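PDB 4RWZ: putative rRNA methyltransferase from Sorangium cellulosum, which confers aminoglycoside resistance by methylating 16S rRNA of the 30S subunit, probably at N1 of an adenine in the aminoglycoside-binding decoding site. Local coordinates for residues I52-A57 with V83-Q88; F105-L110 with S142-R147. One frame throughout, in Å; residues are numbered along the deposited sequence.

How the contacts relate
Contact 1 and contact 2 both gather chain that leaves the C-terminal ends of parallel strands in the Rossmann-like methyltransferase sheet, with centres about 16 Å apart. Contact 1 is the more buried: it pairs strands 49-55 and 80-84 directly, through backbone hydrogen bonds and aliphatic packing, before the chains part. Contact 2 lies at the surface and involves no strand pairing; the start of helix 108-115 meets the irregular loop after strand 133-139 through an aromatic pair, a valine and helix-start amides bonded by a carbonyl and an aspartate. They hold no element in common, yet they touch where V87 CG2 packs on L110 CD2 at 4.2 Å.

Contact 1: residues I52-A57 with V83-Q88; sequences IGVDPA and VVASVQ
The beta-alpha-beta unit made of strand 49-55, helix 62-68 and strand 80-84 closes here, with I52-D55 and V83-V84 running parallel at one margin of the Rossmann-like sheet. V83 sits across from V54 and bonds to the residues on either side of it: V83 N gives to G53 O at 2.8 Å and V83 O receives D55 N at 3.1 Å. A third bond, A85 N to D55 O at 3.0 Å, falls just past V84, the last residue of its strand, and beyond it the two segments part.

On one face, I52 CG2 crosses V83 CG2 at 3.8 Å. V54 shares that face; with CG1 anti to its backbone N (chi1 -175°), this methyl reaches forward to A85 CB at 3.8 Å and carries the apolar seam past the last strand pair. V84 and D55 occupy the other face, where V84 CG1 lies against P56 O at 3.7 Å. Beyond the strands, P56 CB rests on S86 OG.

The D55 carboxylate joins two loops. OD1 accepts A57 N at 3.0 Å from the anti side, forming an Asx turn, and pairs with R60 in a salt bridge, while OD2 takes the amide of G34. Backbone bonds thus set the register and methyl groups pack along one face, whereas the carboxylate, held at both oxygens, holds the turn leaving strand 49-55 against the loop after strand 26-31.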
loop_
_atom_site.group_PDB
_atom_site.type_symbol
_atom_site.label_atom_id
_atom_site.label_comp_id
_atom_site.label_asym_id
_atom_site.label_seq_id
_atom_site.Cartn_x
_atom_site.Cartn_y
_atom_site.Cartn_z
ATOM N N ILE A 52 -4.296 -2.909 7.049
ATOM C CA ILE A 52 -3.449 -1.834 7.559
ATOM C C ILE A 52 -3.400 -0.739 6.537
ATOM O O ILE A 52 -3.016 -0.985 5.401
ATOM C CB ILE A 52 -2.002 -2.345 7.830
ATOM C CG1 ILE A 52 -2.052 -3.540 8.793
ATOM C CG2 ILE A 52 -1.152 -1.188 8.364
ATOM C CD1 ILE A 52 -0.609 -4.148 9.104
ATOM N N GLY A 53 -3.797 0.485 6.906
ATOM C CA GLY A 53 -3.661 1.602 5.975
ATOM C C GLY A 53 -2.450 2.429 6.413
ATOM O O GLY A 53 -2.236 2.633 7.619
ATOM N N VAL A 54 -1.653 2.882 5.439
ATOM C CA VAL A 54 -0.421 3.668 5.722
ATOM C C VAL A 54 -0.523 4.988 5.008
ATOM O O VAL A 54 -0.907 5.003 3.846
ATOM C CB VAL A 54 0.825 2.914 5.153
ATOM C CG1 VAL A 54 2.157 3.629 5.535
ATOM C CG2 VAL A 54 0.879 1.512 5.693
ATOM N N ASP A 55 -0.159 6.115 5.650
ATOM C CA ASP A 55 -0.169 7.371 4.937
ATOM C C ASP A 55 0.839 8.295 5.646
ATOM O O ASP A 55 1.034 8.145 6.827
ATOM C CB ASP A 55 -1.565 8.028 5.024
ATOM C CG ASP A 55 -1.725 9.188 4.051
ATOM O OD1 ASP A 55 -1.370 10.372 4.393
ATOM O OD2 ASP A 55 -2.186 8.955 2.920
ATOM N N PRO A 56 1.489 9.180 4.898
ATOM C CA PRO A 56 2.500 10.039 5.518
ATOM C C PRO A 56 1.936 11.080 6.469
ATOM O O PRO A 56 2.756 11.651 7.226
ATOM C CB PRO A 56 3.179 10.731 4.315
ATOM C CG PRO A 56 2.333 10.544 3.188
ATOM C CD PRO A 56 1.510 9.279 3.420
ATOM N N ALA A 57 0.661 11.409 6.399
ATOM C CA ALA A 57 0.103 12.496 7.263
ATOM C C ALA A 57 -0.948 11.889 8.162
ATOM O O ALA A 57 -2.063 11.556 7.659
ATOM C CB ALA A 57 -0.533 13.572 6.401
ATOM N N VAL A 83 -1.373 3.545 10.143
ATOM C CA VAL A 83 0.054 3.708 10.418
ATOM C C VAL A 83 0.585 4.937 9.692
ATOM O O VAL A 83 0.263 5.168 8.531
ATOM C CB VAL A 83 0.810 2.443 9.930
ATOM C CG1 VAL A 83 2.352 2.640 9.941
ATOM C CG2 VAL A 83 0.371 1.259 10.836
ATOM N N VAL A 84 1.376 5.743 10.379
ATOM C CA VAL A 84 1.902 6.933 9.752
ATOM C C VAL A 84 3.322 6.672 9.217
ATOM O O VAL A 84 4.279 6.466 10.002
ATOM C CB VAL A 84 1.982 8.124 10.789
ATOM C CG1 VAL A 84 2.439 9.351 10.090
ATOM C CG2 VAL A 84 0.589 8.337 11.413
ATOM N N ALA A 85 3.469 6.702 7.895
ATOM C CA ALA A 85 4.784 6.471 7.264
ATOM C C ALA A 85 4.742 6.907 5.800
ATOM O O ALA A 85 3.694 6.926 5.161
ATOM C CB ALA A 85 5.193 4.998 7.359
ATOM N N SER A 86 5.927 7.288 5.331
ATOM C CA SER A 86 6.195 7.643 3.970
ATOM C C SER A 86 6.727 6.384 3.248
ATOM O O SER A 86 7.390 5.556 3.860
ATOM C CB SER A 86 7.306 8.712 3.977
ATOM O OG SER A 86 6.873 9.825 4.806
ATOM N N VAL A 87 6.508 6.306 1.956
ATOM C CA VAL A 87 7.012 5.185 1.170
ATOM C C VAL A 87 8.523 5.099 1.217
ATOM O O VAL A 87 9.071 4.000 1.160
ATOM C CB VAL A 87 6.554 5.298 -0.296
ATOM C CG1 VAL A 87 6.892 4.039 -1.074
ATOM C CG2 VAL A 87 5.071 5.550 -0.349
ATOM N N GLN A 88 9.222 6.218 1.395
ATOM C CA GLN A 88 10.686 6.106 1.452
ATOM C C GLN A 88 11.189 5.599 2.801
ATOM O O GLN A 88 12.359 5.277 2.938
ATOM C CB GLN A 88 11.378 7.404 1.097
ATOM C CG GLN A 88 11.751 8.232 2.305
ATOM C CD GLN A 88 12.659 9.391 1.954
ATOM O OE1 GLN A 88 12.434 10.111 0.970
ATOM N NE2 GLN A 88 13.730 9.546 2.732
#

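Contact 2: residues F105-L110 with S142-R147; sequences FPWASL and SVFDDR
F144 lies over the W107 indole, its ring edge directed at the indole face in an edge-to-face stack with the planes 69° apart. The backbone sets F144 CB over the five-membered ring, 3.9 Å from its centroid in a CH-pi contact; with CG anti to the backbone N (chi1 177°), the ring swings CD2 over the six-membered ring, 3.6 Å from W107 CE3. Beside this pair V143 packs between the two segments: CG1 rests on F105 CB at 4.0 Å, and CG2 presses on P106 O at 3.2 Å, a close approach for a methyl.

Outward from there the contact turns polar. F144 O accepts A108 N at 3.1 Å. D146 follows, with CG held between its backbone N and carbonyl carbon (chi1 54°); OD1 uses its syn lone pair to accept S109 N at 2.8 Å, and OD2 comes to the edge of the indole near CE3, the carboxylate almost perpendicular to the ring.

At the margin, R147 grips D145 side-on, NE to OD1 and NH2 to OD2, the latter at 2.7 Å. R147 N also reaches OD1, from the opposite face of the carboxylate plane to NE, completing an Asx turn. The A108 methyl packs against this ion pair, 3.3 Å from D145 OD1.

W107 takes the N-cap position, and the first two amides of helix 108-115 are hydrogen-bonded by the loop after strand 133-139, through F144 O and D146 OD1. This joins two connections following parallel strands, the side of the fold where class I methyltransferases generally bind cofactor and substrate.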
loop_
_atom_site.group_PDB
_atom_site.type_symbol
_atom_site.label_atom_id
_atom_site.label_comp_id
_atom_site.label_asym_id
_atom_site.label_seq_id
_atom_site.Cartn_x
_atom_site.Cartn_y
_atom_site.Cartn_z
ATOM N N PHE A 105 -4.900 4.689 -6.741
ATOM C CA PHE A 105 -4.750 6.072 -7.221
ATOM C C PHE A 105 -3.607 6.841 -6.575
ATOM O O PHE A 105 -3.812 7.925 -6.013
ATOM C CB PHE A 105 -6.064 6.841 -7.049
ATOM C CG PHE A 105 -7.212 6.172 -7.769
ATOM C CD1 PHE A 105 -7.230 6.143 -9.150
ATOM C CD2 PHE A 105 -8.238 5.566 -7.080
ATOM C CE1 PHE A 105 -8.269 5.501 -9.847
ATOM C CE2 PHE A 105 -9.275 4.932 -7.787
ATOM C CZ PHE A 105 -9.265 4.918 -9.167
ATOM N N PRO A 106 -2.390 6.296 -6.659
ATOM C CA PRO A 106 -1.228 7.001 -6.084
ATOM C C PRO A 106 -1.031 8.369 -6.767
ATOM O O PRO A 106 -1.316 8.507 -7.948
ATOM C CB PRO A 106 -0.032 6.082 -6.472
ATOM C CG PRO A 106 -0.516 5.322 -7.691
ATOM C CD PRO A 106 -2.011 5.051 -7.337
ATOM N N TRP A 107 -0.551 9.352 -6.044
ATOM C CA TRP A 107 -0.252 10.648 -6.645
ATOM C C TRP A 107 0.896 10.522 -7.670
ATOM O O TRP A 107 1.559 9.485 -7.732
ATOM C CB TRP A 107 0.168 11.611 -5.551
ATOM C CG TRP A 107 -1.000 12.129 -4.740
ATOM C CD1 TRP A 107 -2.327 11.843 -4.896
ATOM C CD2 TRP A 107 -0.899 13.041 -3.655
ATOM N NE1 TRP A 107 -3.069 12.552 -3.947
ATOM C CE2 TRP A 107 -2.204 13.294 -3.185
ATOM C CE3 TRP A 107 0.181 13.679 -3.042
ATOM C CZ2 TRP A 107 -2.460 14.178 -2.100
ATOM C CZ3 TRP A 107 -0.076 14.550 -1.988
ATOM C CH2 TRP A 107 -1.386 14.784 -1.538
ATOM N N ALA A 108 1.145 11.585 -8.429
ATOM C CA ALA A 108 2.020 11.465 -9.618
ATOM C C ALA A 108 3.410 10.909 -9.340
ATOM O O ALA A 108 3.993 10.185 -10.158
ATOM C CB ALA A 108 2.131 12.803 -10.302
ATOM N N SER A 109 3.971 11.297 -8.204
ATOM C CA SER A 109 5.344 10.869 -7.902
ATOM C C SER A 109 5.456 9.355 -7.755
ATOM O O SER A 109 6.381 8.743 -8.273
ATOM C CB SER A 109 5.828 11.539 -6.636
ATOM O OG SER A 109 6.330 12.809 -6.995
ATOM N N LEU A 110 4.486 8.770 -7.051
ATOM C CA LEU A 110 4.452 7.319 -6.829
ATOM C C LEU A 110 3.970 6.605 -8.034
ATOM O O LEU A 110 4.438 5.501 -8.323
ATOM C CB LEU A 110 3.552 6.977 -5.648
ATOM C CG LEU A 110 3.413 5.485 -5.254
ATOM C CD1 LEU A 110 4.807 4.806 -5.198
ATOM C CD2 LEU A 110 2.746 5.447 -3.884
ATOM N N SER A 142 -5.075 11.390 -13.634
ATOM C CA SER A 142 -5.780 12.607 -13.203
ATOM C C SER A 142 -5.579 12.926 -11.714
ATOM O O SER A 142 -6.172 13.878 -11.197
ATOM C CB SER A 142 -7.267 12.553 -13.582
ATOM O OG SER A 142 -8.015 11.619 -12.795
ATOM N N VAL A 143 -4.707 12.166 -11.041
ATOM C CA VAL A 143 -4.391 12.416 -9.635
ATOM C C VAL A 143 -3.602 13.745 -9.464
ATOM O O VAL A 143 -3.058 14.302 -10.423
ATOM C CB VAL A 143 -3.578 11.221 -9.019
ATOM C CG1 VAL A 143 -4.404 9.953 -9.031
ATOM C CG2 VAL A 143 -2.248 10.983 -9.796
ATOM N N PHE A 144 -3.517 14.199 -8.218
ATOM C CA PHE A 144 -2.763 15.363 -7.841
ATOM C C PHE A 144 -1.299 15.151 -8.237
ATOM O O PHE A 144 -0.709 14.078 -7.987
ATOM C CB PHE A 144 -2.834 15.556 -6.331
ATOM C CG PHE A 144 -1.999 16.710 -5.851
ATOM C CD1 PHE A 144 -2.274 18.005 -6.292
ATOM C CD2 PHE A 144 -0.931 16.499 -5.019
ATOM C CE1 PHE A 144 -1.500 19.064 -5.875
ATOM C CE2 PHE A 144 -0.151 17.556 -4.609
ATOM C CZ PHE A 144 -0.430 18.835 -5.049
ATOM N N ASP A 145 -0.691 16.174 -8.833
ATOM C CA ASP A 145 0.740 16.083 -9.208
ATOM C C ASP A 145 1.641 16.676 -8.108
ATOM O O ASP A 145 1.693 17.880 -7.964
ATOM C CB ASP A 145 0.951 16.791 -10.542
ATOM C CG ASP A 145 2.295 16.442 -11.201
ATOM O OD1 ASP A 145 3.199 15.959 -10.493
ATOM O OD2 ASP A 145 2.439 16.634 -12.421
ATOM N N ASP A 146 2.299 15.835 -7.311
ATOM C CA ASP A 146 3.137 16.281 -6.221
ATOM C C ASP A 146 4.604 16.411 -6.638
ATOM O O ASP A 146 5.467 16.676 -5.801
ATOM C CB ASP A 146 3.030 15.321 -5.036
ATOM C CG ASP A 146 3.332 13.863 -5.418
ATOM O OD1 ASP A 146 3.317 13.543 -6.620
ATOM O OD2 ASP A 146 3.428 13.026 -4.484
ATOM N N ARG A 147 4.876 16.216 -7.920
ATOM C CA ARG A 147 6.274 16.231 -8.408
ATOM C C ARG A 147 6.845 17.621 -8.482
ATOM O O ARG A 147 6.123 18.567 -8.684
ATOM C CB ARG A 147 6.387 15.595 -9.809
ATOM C CG ARG A 147 6.054 14.079 -9.875
ATOM C CD ARG A 147 5.991 13.563 -11.300
ATOM N NE ARG A 147 4.986 14.305 -12.046
ATOM C CZ ARG A 147 4.779 14.176 -13.352
ATOM N NH1 ARG A 147 5.549 13.352 -14.062
ATOM N NH2 ARG A 147 3.837 14.892 -13.947
#